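Local atomic coordinates of CdnC (Chryseobacterium gregarium DSM 19109, PDB entry 7MGV), a protein that probably uses ATP to close omega-ester macrocycles on a ribosomally made precursor peptide, as an ATP-grasp ligase of graspetide biosynthesis. Residues K161-C166 / E309-E314; D183-M188 / Q227-K232; E235-V240 / A299-V304. One frame throughout, in Å; residues are numbered along the deposited sequence.

Interaction 1 (K161-C166 / E309-E314); sequences KIPATC and EYYFIE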
loop_
_atom_site.group_PDB
_atom_site.type_symbol
_atom_site.label_atom_id
_atom_site.label_comp_id
_atom_site.label_asym_id
_atom_site.label_seq_id
_atom_site.Cartn_x
_atom_site.Cartn_y
_atom_site.Cartn_z
ATOM N N LYS A 161 9.844 -13.627 21.323
ATOM C CA LYS A 161 11.266 -13.704 21.031
ATOM C C LYS A 161 11.456 -13.771 19.522
ATOM O O LYS A 161 10.804 -14.574 18.849
ATOM C CB LYS A 161 11.895 -14.920 21.711
ATOM C CG LYS A 161 11.685 -14.949 23.213
ATOM C CD LYS A 161 12.241 -13.689 23.863
ATOM C CE LYS A 161 11.340 -13.196 24.986
ATOM N NZ LYS A 161 11.085 -14.269 25.981
ATOM N N ILE A 162 12.322 -12.910 18.995
ATOM C CA ILE A 162 12.601 -12.891 17.563
ATOM C C ILE A 162 14.094 -13.129 17.376
ATOM O O ILE A 162 14.882 -12.848 18.292
ATOM C CB ILE A 162 12.153 -11.567 16.929
ATOM C CG1 ILE A 162 12.994 -10.399 17.460
ATOM C CG2 ILE A 162 10.665 -11.321 17.165
ATOM C CD1 ILE A 162 12.871 -9.141 16.627
ATOM N N PRO A 163 14.530 -13.659 16.236
ATOM C CA PRO A 163 15.968 -13.850 16.032
ATOM C C PRO A 163 16.681 -12.515 15.919
ATOM O O PRO A 163 16.089 -11.493 15.563
ATOM C CB PRO A 163 16.048 -14.629 14.711
ATOM C CG PRO A 163 14.655 -15.091 14.426
ATOM C CD PRO A 163 13.747 -14.104 15.072
ATOM N N ALA A 164 17.970 -12.526 16.252
ATOM C CA ALA A 164 18.813 -11.387 15.926
ATOM C C ALA A 164 18.706 -11.099 14.435
ATOM O O ALA A 164 18.740 -12.014 13.610
ATOM C CB ALA A 164 20.266 -11.661 16.321
ATOM N N THR A 165 18.554 -9.822 14.091
ATOM C CA THR A 165 18.219 -9.444 12.726
ATOM C C THR A 165 19.011 -8.209 12.323
ATOM O O THR A 165 19.243 -7.312 13.139
ATOM C CB THR A 165 16.714 -9.183 12.577
ATOM O OG1 THR A 165 15.984 -10.310 13.072
ATOM C CG2 THR A 165 16.340 -8.960 11.118
ATOM N N CYS A 166 19.428 -8.173 11.057
ATOM C CA CYS A 166 20.110 -7.018 10.479
ATOM C C CYS A 166 19.639 -6.878 9.037
ATOM O O CYS A 166 20.036 -7.667 8.176
ATOM C CB CYS A 166 21.634 -7.167 10.548
ATOM S SG CYS A 166 22.553 -5.777 9.824
ATOM N N GLU A 309 12.433 -22.686 23.239
ATOM C CA GLU A 309 11.946 -21.315 23.192
ATOM C C GLU A 309 11.339 -21.042 21.824
ATOM O O GLU A 309 11.817 -21.548 20.804
ATOM C CB GLU A 309 13.059 -20.307 23.492
ATOM C CG GLU A 309 14.451 -20.748 23.089
ATOM C CD GLU A 309 15.529 -19.838 23.646
ATOM O OE1 GLU A 309 16.724 -20.118 23.417
ATOM O OE2 GLU A 309 15.178 -18.843 24.316
ATOM N N TYR A 310 10.278 -20.242 21.809
ATOM C CA TYR A 310 9.485 -20.001 20.612
ATOM C C TYR A 310 9.950 -18.710 19.949
ATOM O O TYR A 310 9.986 -17.656 20.591
ATOM C CB TYR A 310 7.998 -19.930 20.960
ATOM C CG TYR A 310 7.392 -21.272 21.313
ATOM C CD1 TYR A 310 7.766 -21.945 22.471
ATOM C CD2 TYR A 310 6.446 -21.867 20.489
ATOM C CE1 TYR A 310 7.217 -23.173 22.794
ATOM C CE2 TYR A 310 5.890 -23.093 20.807
ATOM C CZ TYR A 310 6.280 -23.741 21.959
ATOM O OH TYR A 310 5.729 -24.961 22.275
ATOM N N TYR A 311 10.300 -18.796 18.666
ATOM C CA TYR A 311 10.788 -17.663 17.894
ATOM C C TYR A 311 9.766 -17.318 16.820
ATOM O O TYR A 311 9.428 -18.167 15.985
ATOM C CB TYR A 311 12.140 -17.977 17.251
ATOM C CG TYR A 311 13.320 -17.909 18.194
ATOM C CD1 TYR A 311 13.611 -18.962 19.051
ATOM C CD2 TYR A 311 14.149 -16.796 18.217
ATOM C CE1 TYR A 311 14.692 -18.906 19.910
ATOM C CE2 TYR A 311 15.233 -16.730 19.073
ATOM C CZ TYR A 311 15.499 -17.788 19.916
ATOM O OH TYR A 311 16.575 -17.728 20.770
ATOM N N PHE A 312 9.277 -16.082 16.859
ATOM C CA PHE A 312 8.458 -15.543 15.784
ATOM C C PHE A 312 9.334 -15.268 14.569
ATOM O O PHE A 312 10.449 -14.753 14.698
ATOM C CB PHE A 312 7.772 -14.260 16.264
ATOM C CG PHE A 312 6.969 -13.550 15.211
ATOM C CD1 PHE A 312 7.553 -12.588 14.400
ATOM C CD2 PHE A 312 5.620 -13.819 15.054
ATOM C CE1 PHE A 312 6.812 -11.926 13.439
ATOM C CE2 PHE A 312 4.874 -13.159 14.094
ATOM C CZ PHE A 312 5.471 -12.210 13.287
ATOM N N ILE A 313 8.839 -15.613 13.382
ATOM C CA ILE A 313 9.569 -15.411 12.139
ATOM C C ILE A 313 8.904 -14.350 11.271
ATOM O O ILE A 313 9.543 -13.377 10.868
ATOM C CB ILE A 313 9.725 -16.742 11.369
ATOM C CG1 ILE A 313 10.395 -17.791 12.260
ATOM C CG2 ILE A 313 10.524 -16.533 10.092
ATOM C CD1 ILE A 313 11.732 -17.351 12.826
ATOM N N GLU A 314 7.616 -14.516 10.985
ATOM C CA GLU A 314 6.859 -13.536 10.214
ATOM C C GLU A 314 5.386 -13.910 10.269
ATOM O O GLU A 314 5.017 -15.026 10.648
ATOM C CB GLU A 314 7.337 -13.454 8.761
ATOM C CG GLU A 314 6.938 -14.639 7.902
ATOM C CD GLU A 314 7.224 -14.407 6.431
ATOM O OE1 GLU A 314 6.716 -13.411 5.875
ATOM O OE2 GLU A 314 7.962 -15.217 5.830
HETATM O O HOH W 1 8.160 -15.805 21.850
#
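The ring of Tyr311 turns an edge to the chain of Ile162 and Pro163: its CD2 lies 3.7 Å from Pro163 N, which sits in the plane of the ring, and the carbonyl carbon of Ile162 approaches the same edge. The Phe312 ring behaves differently. One of its faces is covered by the backbone N of Glu314, offset toward the rim, and the ring also meets Phe160, their planes at about 45°. CG of Phe312 is anti to the backbone N (chi1 176°), while that of Tyr311 is anti to the carbonyl carbon (chi1 -77°), and these settings help to send the two neighbouring rings different ways. Between them one backbone hydrogen bond joins the segments, from Phe312 N to Lys161 O at 2.9 Å, and water 1 adds a second link by accepting from Lys161 N and donating to Tyr310 O.

The contact illustrates how the two antiparallel sheets of an ATP-grasp fold can be tied where their chains cross. Residues 161-166 lead from helix 148-158 into strand 165-168, outermost of its sheet within this chain, where Thr165 and Cys166 pair with a strand of the second subunit; 310-314 belong to the edge strand of the other sheet.

Pro163, part of the ADP pocket, wedges into the crossing. Its CD rests 3.4 Å from Phe312 O, and its CG meets Ile313 CD1 at 4.0 Å, the two side chains crossing at about a right angle. Putting a glycine here would probably open a gap between Tyr311 and Ile313 and deprive the nucleotide pocket of part of its wall. On the other flank Ile162 CG2 packs at 4.2 Å against Phe312 CB, and Ile162 also touches Leu152 of helix 148-158 and Phe68 of the second subunit.

Interaction 2 (D183-M188 / Q227-K232); sequences DVVAKM and QKKIEK. With ADP (adenosine-5'-diphosphate), chain F.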
loop_
_atom_site.group_PDB
_atom_site.type_symbol
_atom_site.label_atom_id
_atom_site.label_comp_id
_atom_site.label_asym_id
_atom_site.label_seq_id
_atom_site.Cartn_x
_atom_site.Cartn_y
_atom_site.Cartn_z
ATOM N N ASP A 183 26.430 -17.739 12.978
ATOM C CA ASP A 183 25.556 -18.686 12.282
ATOM C C ASP A 183 24.365 -17.880 11.773
ATOM O O ASP A 183 23.361 -17.715 12.473
ATOM C CB ASP A 183 25.126 -19.832 13.185
ATOM C CG ASP A 183 26.029 -21.043 13.059
ATOM O OD1 ASP A 183 26.329 -21.444 11.915
ATOM O OD2 ASP A 183 26.447 -21.590 14.103
ATOM N N VAL A 184 24.484 -17.387 10.545
ATOM C CA VAL A 184 23.562 -16.401 10.006
ATOM C C VAL A 184 22.992 -16.916 8.695
ATOM O O VAL A 184 23.738 -17.374 7.823
ATOM C CB VAL A 184 24.247 -15.037 9.797
ATOM C CG1 VAL A 184 23.258 -14.018 9.256
ATOM C CG2 VAL A 184 24.864 -14.550 11.101
ATOM N N VAL A 185 21.681 -16.843 8.563
ATOM C CA VAL A 185 21.001 -17.055 7.295
ATOM C C VAL A 185 20.735 -15.692 6.676
ATOM O O VAL A 185 20.643 -14.670 7.373
ATOM C CB VAL A 185 19.692 -17.855 7.471
ATOM C CG1 VAL A 185 19.963 -19.157 8.211
ATOM C CG2 VAL A 185 18.651 -17.026 8.207
ATOM N N ALA A 186 20.629 -15.669 5.353
ATOM C CA ALA A 186 20.328 -14.456 4.610
ATOM C C ALA A 186 19.101 -14.706 3.750
ATOM O O ALA A 186 19.050 -15.694 3.009
ATOM C CB ALA A 186 21.512 -14.025 3.744
ATOM N N LYS A 187 18.116 -13.821 3.854
ATOM C CA LYS A 187 16.909 -13.941 3.055
ATOM C C LYS A 187 16.541 -12.587 2.467
ATOM O O LYS A 187 16.897 -11.530 2.998
ATOM C CB LYS A 187 15.738 -14.509 3.877
ATOM C CG LYS A 187 15.510 -13.842 5.222
ATOM C CD LYS A 187 14.535 -14.651 6.070
ATOM C CE LYS A 187 14.201 -13.941 7.374
ATOM N NZ LYS A 187 13.568 -14.857 8.365
ATOM N N MET A 188 15.853 -12.640 1.333
ATOM C CA MET A 188 15.226 -11.455 0.777
ATOM C C MET A 188 13.837 -11.282 1.370
ATOM O O MET A 188 13.194 -12.247 1.791
ATOM C CB MET A 188 15.129 -11.549 -0.747
ATOM C CG MET A 188 16.263 -12.291 -1.433
ATOM S SD MET A 188 15.870 -12.665 -3.158
ATOM C CE MET A 188 15.768 -11.024 -3.856
ATOM N N GLN A 227 19.856 -12.912 9.568
ATOM C CA GLN A 227 19.250 -13.342 10.818
ATOM C C GLN A 227 20.088 -14.444 11.442
ATOM O O GLN A 227 20.637 -15.292 10.735
ATOM C CB GLN A 227 17.818 -13.842 10.606
ATOM C CG GLN A 227 16.749 -12.848 11.009
ATOM C CD GLN A 227 15.356 -13.430 10.909
ATOM O OE1 GLN A 227 15.174 -14.557 10.447
ATOM N NE2 GLN A 227 14.364 -12.664 11.342
ATOM N N LYS A 228 20.182 -14.425 12.768
ATOM C CA LYS A 228 20.772 -15.549 13.481
ATOM C C LYS A 228 19.995 -16.817 13.159
ATOM O O LYS A 228 18.760 -16.828 13.194
ATOM C CB LYS A 228 20.766 -15.287 14.987
ATOM C CG LYS A 228 21.188 -16.484 15.828
ATOM C CD LYS A 228 22.543 -16.256 16.481
ATOM C CE LYS A 228 23.039 -17.510 17.182
ATOM N NZ LYS A 228 23.331 -18.601 16.212
ATOM N N LYS A 229 20.715 -17.882 12.820
ATOM C CA LYS A 229 20.068 -19.141 12.475
ATOM C C LYS A 229 19.552 -19.810 13.740
ATOM O O LYS A 229 20.332 -20.142 14.639
ATOM C CB LYS A 229 21.026 -20.071 11.735
ATOM C CG LYS A 229 20.348 -21.342 11.237
ATOM C CD LYS A 229 21.322 -22.288 10.558
ATOM C CE LYS A 229 21.686 -23.447 11.469
ATOM N NZ LYS A 229 21.110 -24.729 10.981
ATOM N N ILE A 230 18.240 -20.002 13.810
ATOM C CA ILE A 230 17.616 -20.737 14.901
ATOM C C ILE A 230 17.622 -22.216 14.535
ATOM O O ILE A 230 17.063 -22.608 13.505
ATOM C CB ILE A 230 16.186 -20.240 15.164
ATOM C CG1 ILE A 230 16.142 -18.711 15.181
ATOM C CG2 ILE A 230 15.658 -20.803 16.474
ATOM C CD1 ILE A 230 17.050 -18.080 16.218
ATOM N N GLU A 231 18.266 -23.032 15.366
ATOM C CA GLU A 231 18.228 -24.475 15.167
ATOM C C GLU A 231 16.802 -24.977 15.356
ATOM O O GLU A 231 16.129 -24.613 16.325
ATOM C CB GLU A 231 19.177 -25.175 16.139
ATOM C CG GLU A 231 19.969 -26.317 15.520
ATOM C CD GLU A 231 20.761 -25.886 14.299
ATOM O OE1 GLU A 231 21.835 -25.271 14.472
ATOM O OE2 GLU A 231 20.310 -26.160 13.167
ATOM N N LYS A 232 16.337 -25.804 14.426
ATOM C CA LYS A 232 14.941 -26.229 14.396
ATOM C C LYS A 232 14.768 -27.497 15.223
ATOM O O LYS A 232 15.249 -28.568 14.839
ATOM C CB LYS A 232 14.476 -26.463 12.960
ATOM C CG LYS A 232 14.347 -25.206 12.125
ATOM C CD LYS A 232 13.408 -25.433 10.951
ATOM C CE LYS A 232 13.866 -24.667 9.723
ATOM N NZ LYS A 232 13.678 -25.456 8.473
HETATM P PB ADP F . 9.767 -21.884 1.502
HETATM O O1B ADP F . 9.328 -20.899 2.561
HETATM O O2B ADP F . 9.240 -21.579 0.121
HETATM O O3B ADP F . 9.667 -23.331 1.923
HETATM P PA ADP F . 11.968 -20.225 1.880
HETATM O O1A ADP F . 11.039 -19.094 1.507
HETATM O O2A ADP F . 13.433 -20.177 1.517
HETATM O O3A ADP F . 11.351 -21.628 1.392
HETATM O "O5'" ADP F . 11.847 -20.450 3.464
HETATM C "C5'" ADP F . 12.752 -19.838 4.369
HETATM C "C4'" ADP F . 13.148 -20.902 5.383
HETATM O "O4'" ADP F . 14.208 -20.416 6.203
HETATM C "C3'" ADP F . 11.988 -21.282 6.289
HETATM O "O3'" ADP F . 11.660 -22.662 6.098
HETATM C "C2'" ADP F . 12.487 -21.070 7.702
HETATM O "O2'" ADP F . 12.281 -22.249 8.481
HETATM C "C1'" ADP F . 13.971 -20.773 7.562
HETATM N N9 ADP F . 14.346 -19.640 8.436
HETATM C C8 ADP F . 13.865 -18.385 8.355
HETATM N N7 ADP F . 14.416 -17.592 9.309
HETATM C C5 ADP F . 15.269 -18.354 10.020
HETATM C C6 ADP F . 16.178 -18.149 11.169
HETATM N N6 ADP F . 16.288 -16.938 11.765
HETATM N N1 ADP F . 16.891 -19.214 11.600
HETATM C C2 ADP F . 16.792 -20.425 11.017
HETATM N N3 ADP F . 15.989 -20.682 9.971
HETATM C C4 ADP F . 15.216 -19.704 9.442
HETATM O O HOH W 2 11.882 -12.972 9.889
#
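Val185 and Gln227 form an antiparallel hydrogen-bonded pair, N to O in both directions at 2.9 Å, and the ladder is prolonged past the non-hydrogen-bonded pair Val184 and Lys228 by a nearly straight bond (170°) from Lys229 N to Asp183 O. Two polar side chains meet the adenine at its N6/N7 edge. Lys187, extended beyond CG, brings NZ to Gln227 OE1 at 2.6 Å, arriving above the carbonyl plane of the amide and not on a lone pair. The same ammonium donates to ADP N7 at 3.0 Å, while ADP N6 donates to Gln227 OE1 at 2.9 Å, so one amide oxygen accepts from both the lysine and the base. Water 2 accepts from Lys187 NZ and from Gln227 NE2, closing the cluster.

Val185 CG1 lies 3.8 Å from Lys229 CG, and the two side chains cross at about a right angle; Val185 CG2 lies over a face of the base, which Lys229 CG also reaches. Farther along its chain, Lys229 forms a salt bridge with Glu231, NZ to OE2.

The chain leaving strand 224-228 reads the adenine by its backbone: Lys228 O accepts from ADP N6, and Ile230 N donates to ADP N1 at 2.7 Å. Such backbone recognition of the base by the segment linking two sheets is characteristic of the nucleotide site of ATP-grasp enzymes.

Interaction 3 (E235-V240 / A299-V304); sequences ELRITV and AIDMIV. With ADP (adenosine-5'-diphosphate), chain F.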
loop_
_atom_site.group_PDB
_atom_site.type_symbol
_atom_site.label_atom_id
_atom_site.label_comp_id
_atom_site.label_asym_id
_atom_site.label_seq_id
_atom_site.Cartn_x
_atom_site.Cartn_y
_atom_site.Cartn_z
ATOM N N GLU A 235 8.992 -26.784 13.796
ATOM C CA GLU A 235 8.548 -25.700 12.933
ATOM C C GLU A 235 7.037 -25.572 13.055
ATOM O O GLU A 235 6.326 -26.580 13.050
ATOM C CB GLU A 235 8.950 -25.942 11.474
ATOM C CG GLU A 235 8.697 -24.752 10.562
ATOM C CD GLU A 235 9.438 -24.858 9.245
ATOM O OE1 GLU A 235 9.988 -25.943 8.959
ATOM O OE2 GLU A 235 9.472 -23.859 8.496
ATOM N N LEU A 236 6.546 -24.336 13.165
ATOM C CA LEU A 236 5.145 -24.083 13.478
ATOM C C LEU A 236 4.517 -23.168 12.440
ATOM O O LEU A 236 5.095 -22.134 12.085
ATOM C CB LEU A 236 4.992 -23.447 14.863
ATOM C CG LEU A 236 5.485 -24.211 16.091
ATOM C CD1 LEU A 236 5.364 -23.339 17.329
ATOM C CD2 LEU A 236 4.702 -25.493 16.269
ATOM N N ARG A 237 3.324 -23.544 11.982
ATOM C CA ARG A 237 2.445 -22.679 11.206
ATOM C C ARG A 237 1.164 -22.472 11.999
ATOM O O ARG A 237 0.501 -23.444 12.376
ATOM C CB ARG A 237 2.115 -23.282 9.838
ATOM C CG ARG A 237 3.319 -23.659 8.999
ATOM C CD ARG A 237 3.727 -22.531 8.070
ATOM N NE ARG A 237 5.170 -22.507 7.846
ATOM C CZ ARG A 237 5.751 -22.754 6.676
ATOM N NH1 ARG A 237 5.013 -23.044 5.613
ATOM N NH2 ARG A 237 7.072 -22.709 6.568
ATOM N N ILE A 238 0.809 -21.216 12.248
ATOM C CA ILE A 238 -0.366 -20.884 13.046
ATOM C C ILE A 238 -1.307 -20.062 12.179
ATOM O O ILE A 238 -0.984 -18.931 11.795
ATOM C CB ILE A 238 0.003 -20.132 14.330
ATOM C CG1 ILE A 238 1.017 -20.938 15.143
ATOM C CG2 ILE A 238 -1.239 -19.856 15.153
ATOM C CD1 ILE A 238 1.730 -20.133 16.206
ATOM N N THR A 239 -2.468 -20.628 11.864
ATOM C CA THR A 239 -3.522 -19.923 11.147
ATOM C C THR A 239 -4.513 -19.372 12.162
ATOM O O THR A 239 -5.058 -20.123 12.977
ATOM C CB THR A 239 -4.225 -20.843 10.149
ATOM O OG1 THR A 239 -3.250 -21.611 9.432
ATOM C CG2 THR A 239 -5.045 -20.028 9.161
ATOM N N VAL A 240 -4.743 -18.065 12.116
ATOM C CA VAL A 240 -5.653 -17.388 13.028
ATOM C C VAL A 240 -6.795 -16.813 12.208
ATOM O O VAL A 240 -6.565 -16.014 11.290
ATOM C CB VAL A 240 -4.948 -16.283 13.828
ATOM C CG1 VAL A 240 -5.813 -15.848 15.000
ATOM C CG2 VAL A 240 -3.596 -16.769 14.303
ATOM N N ALA A 299 -1.367 -15.729 9.151
ATOM C CA ALA A 299 -0.582 -16.954 9.020
ATOM C C ALA A 299 0.806 -16.679 9.582
ATOM O O ALA A 299 1.625 -16.023 8.929
ATOM C CB ALA A 299 -0.511 -17.419 7.567
ATOM N N ILE A 300 1.068 -17.177 10.786
ATOM C CA ILE A 300 2.302 -16.902 11.513
ATOM C C ILE A 300 3.238 -18.093 11.384
ATOM O O ILE A 300 2.809 -19.252 11.473
ATOM C CB ILE A 300 2.009 -16.587 12.995
ATOM C CG1 ILE A 300 1.201 -15.293 13.120
ATOM C CG2 ILE A 300 3.300 -16.482 13.797
ATOM C CD1 ILE A 300 -0.288 -15.509 13.264
ATOM N N ASP A 301 4.522 -17.810 11.171
ATOM C CA ASP A 301 5.567 -18.823 11.142
ATOM C C ASP A 301 6.403 -18.723 12.411
ATOM O O ASP A 301 6.780 -17.621 12.830
ATOM C CB ASP A 301 6.456 -18.660 9.907
ATOM C CG ASP A 301 5.706 -18.913 8.613
ATOM O OD1 ASP A 301 6.161 -18.433 7.553
ATOM O OD2 ASP A 301 4.658 -19.588 8.660
ATOM N N MET A 302 6.691 -19.869 13.023
ATOM C CA MET A 302 7.494 -19.894 14.235
ATOM C C MET A 302 8.482 -21.050 14.178
ATOM O O MET A 302 8.278 -22.042 13.475
ATOM C CB MET A 302 6.623 -20.007 15.497
ATOM C CG MET A 302 5.683 -18.831 15.719
ATOM S SD MET A 302 5.044 -18.750 17.404
ATOM C CE MET A 302 6.416 -17.976 18.254
ATOM N N ILE A 303 9.561 -20.907 14.941
ATOM C CA ILE A 303 10.565 -21.955 15.095
ATOM C C ILE A 303 10.777 -22.200 16.582
ATOM O O ILE A 303 10.980 -21.252 17.346
ATOM C CB ILE A 303 11.897 -21.585 14.412
ATOM C CG1 ILE A 303 11.696 -21.383 12.911
ATOM C CG2 ILE A 303 12.942 -22.663 14.667
ATOM C CD1 ILE A 303 12.941 -20.910 12.188
ATOM N N VAL A 304 10.721 -23.463 16.992
ATOM C CA VAL A 304 11.018 -23.851 18.364
ATOM C C VAL A 304 12.417 -24.446 18.385
ATOM O O VAL A 304 12.675 -25.473 17.744
ATOM C CB VAL A 304 9.981 -24.842 18.910
ATOM C CG1 VAL A 304 10.252 -25.131 20.381
ATOM C CG2 VAL A 304 8.578 -24.293 18.723
HETATM P PB ADP F . 9.767 -21.884 1.502
HETATM O O1B ADP F . 9.328 -20.899 2.561
HETATM O O2B ADP F . 9.240 -21.579 0.121
HETATM O O3B ADP F . 9.667 -23.331 1.923
HETATM P PA ADP F . 11.968 -20.225 1.880
HETATM O O1A ADP F . 11.039 -19.094 1.507
HETATM O O2A ADP F . 13.433 -20.177 1.517
HETATM O O3A ADP F . 11.351 -21.628 1.392
HETATM O "O5'" ADP F . 11.847 -20.450 3.464
HETATM C "C5'" ADP F . 12.752 -19.838 4.369
HETATM C "C4'" ADP F . 13.148 -20.902 5.383
HETATM O "O4'" ADP F . 14.208 -20.416 6.203
HETATM C "C3'" ADP F . 11.988 -21.282 6.289
HETATM O "O3'" ADP F . 11.660 -22.662 6.098
HETATM C "C2'" ADP F . 12.487 -21.070 7.702
HETATM O "O2'" ADP F . 12.281 -22.249 8.481
HETATM C "C1'" ADP F . 13.971 -20.773 7.562
HETATM N N9 ADP F . 14.346 -19.640 8.436
HETATM C C8 ADP F . 13.865 -18.385 8.355
HETATM N N7 ADP F . 14.416 -17.592 9.309
HETATM C C5 ADP F . 15.269 -18.354 10.020
HETATM C C6 ADP F . 16.178 -18.149 11.169
HETATM N N6 ADP F . 16.288 -16.938 11.765
HETATM N N1 ADP F . 16.891 -19.214 11.600
HETATM C C2 ADP F . 16.792 -20.425 11.017
HETATM N N3 ADP F . 15.989 -20.682 9.971
HETATM C C4 ADP F . 15.216 -19.704 9.442
#
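Leu236 and Val304 fit together on the apolar face of this strand pair, where Leu236 CD1 presses against Val304 CG2 at 3.6 Å and also lies near Met302 CB. With CG of Leu236 anti to the carbonyl carbon (chi1 -60°), the branch settles over the flank of the neighbouring strand. Met302 continues the relief: its CB meets Leu236 CB, and its sulfur stands 3.8 Å from Ile238 CD1, which thereby rests against the thioether end of the chain. Farther along, Val240 CG2 meets Ile300 CD1 at 3.7 Å. The methyls and the sulfur thus interlock diagonally from strand to strand; Ile286 and Leu290 of helix 280-293 cover this layer, while Tyr310 and Phe312 of neighbouring strand 310-316 continue it along the same face.

The backbones run antiparallel at 160°, 4.7 Å apart between the axes of the two short segments, with hydrogen bonds in both directions at Leu236 with Met302 and at Ile238 with Ile300.

On the other face charges replace the bumps. The Arg237 chain, bent at chi2 and chi3, crosses Asp301 obliquely and brings NE within 3.1 Å of OD2. That oxygen stands well out of the guanidinium plane, so the salt bridge rests on charge alone, and Asp301 OD1 lies over one face of the group. Arg237 NH2 also makes a weak hydrogen bond, part of a salt bridge, with Glu235 OE2, completing a salt-bridge network. Glu235 OE2 in turn accepts from ADP O2' at 3.2 Å, and Ile303 CD1 lies 3.8 Å from ADP C4, against the base. An acidic residue holding the ribose, beside an aliphatic side chain set against the adenine, is typical of the nucleotide cleft of ATP-grasp enzymes.

Overall arrangement
The three contacts show how one nucleotide cleft can be assembled from two sheets. Interaction 2 belongs to the antiparallel sheet that also holds strand 165-168, and interaction 3 to the sheet whose edge strand is 310-316; interaction 1 joins the two. Its centre is about 10 Å from that of interaction 2 and about 12 Å from that of interaction 3, which are themselves about 16 Å apart. Along the chain, residues 161-166 come first and 309-314 last, enclosing interaction 2 and then interaction 3. Strands 224-228 and 234-241 follow one another, so the chain passes directly between the sheets. All three contribute residues to the ADP pocket.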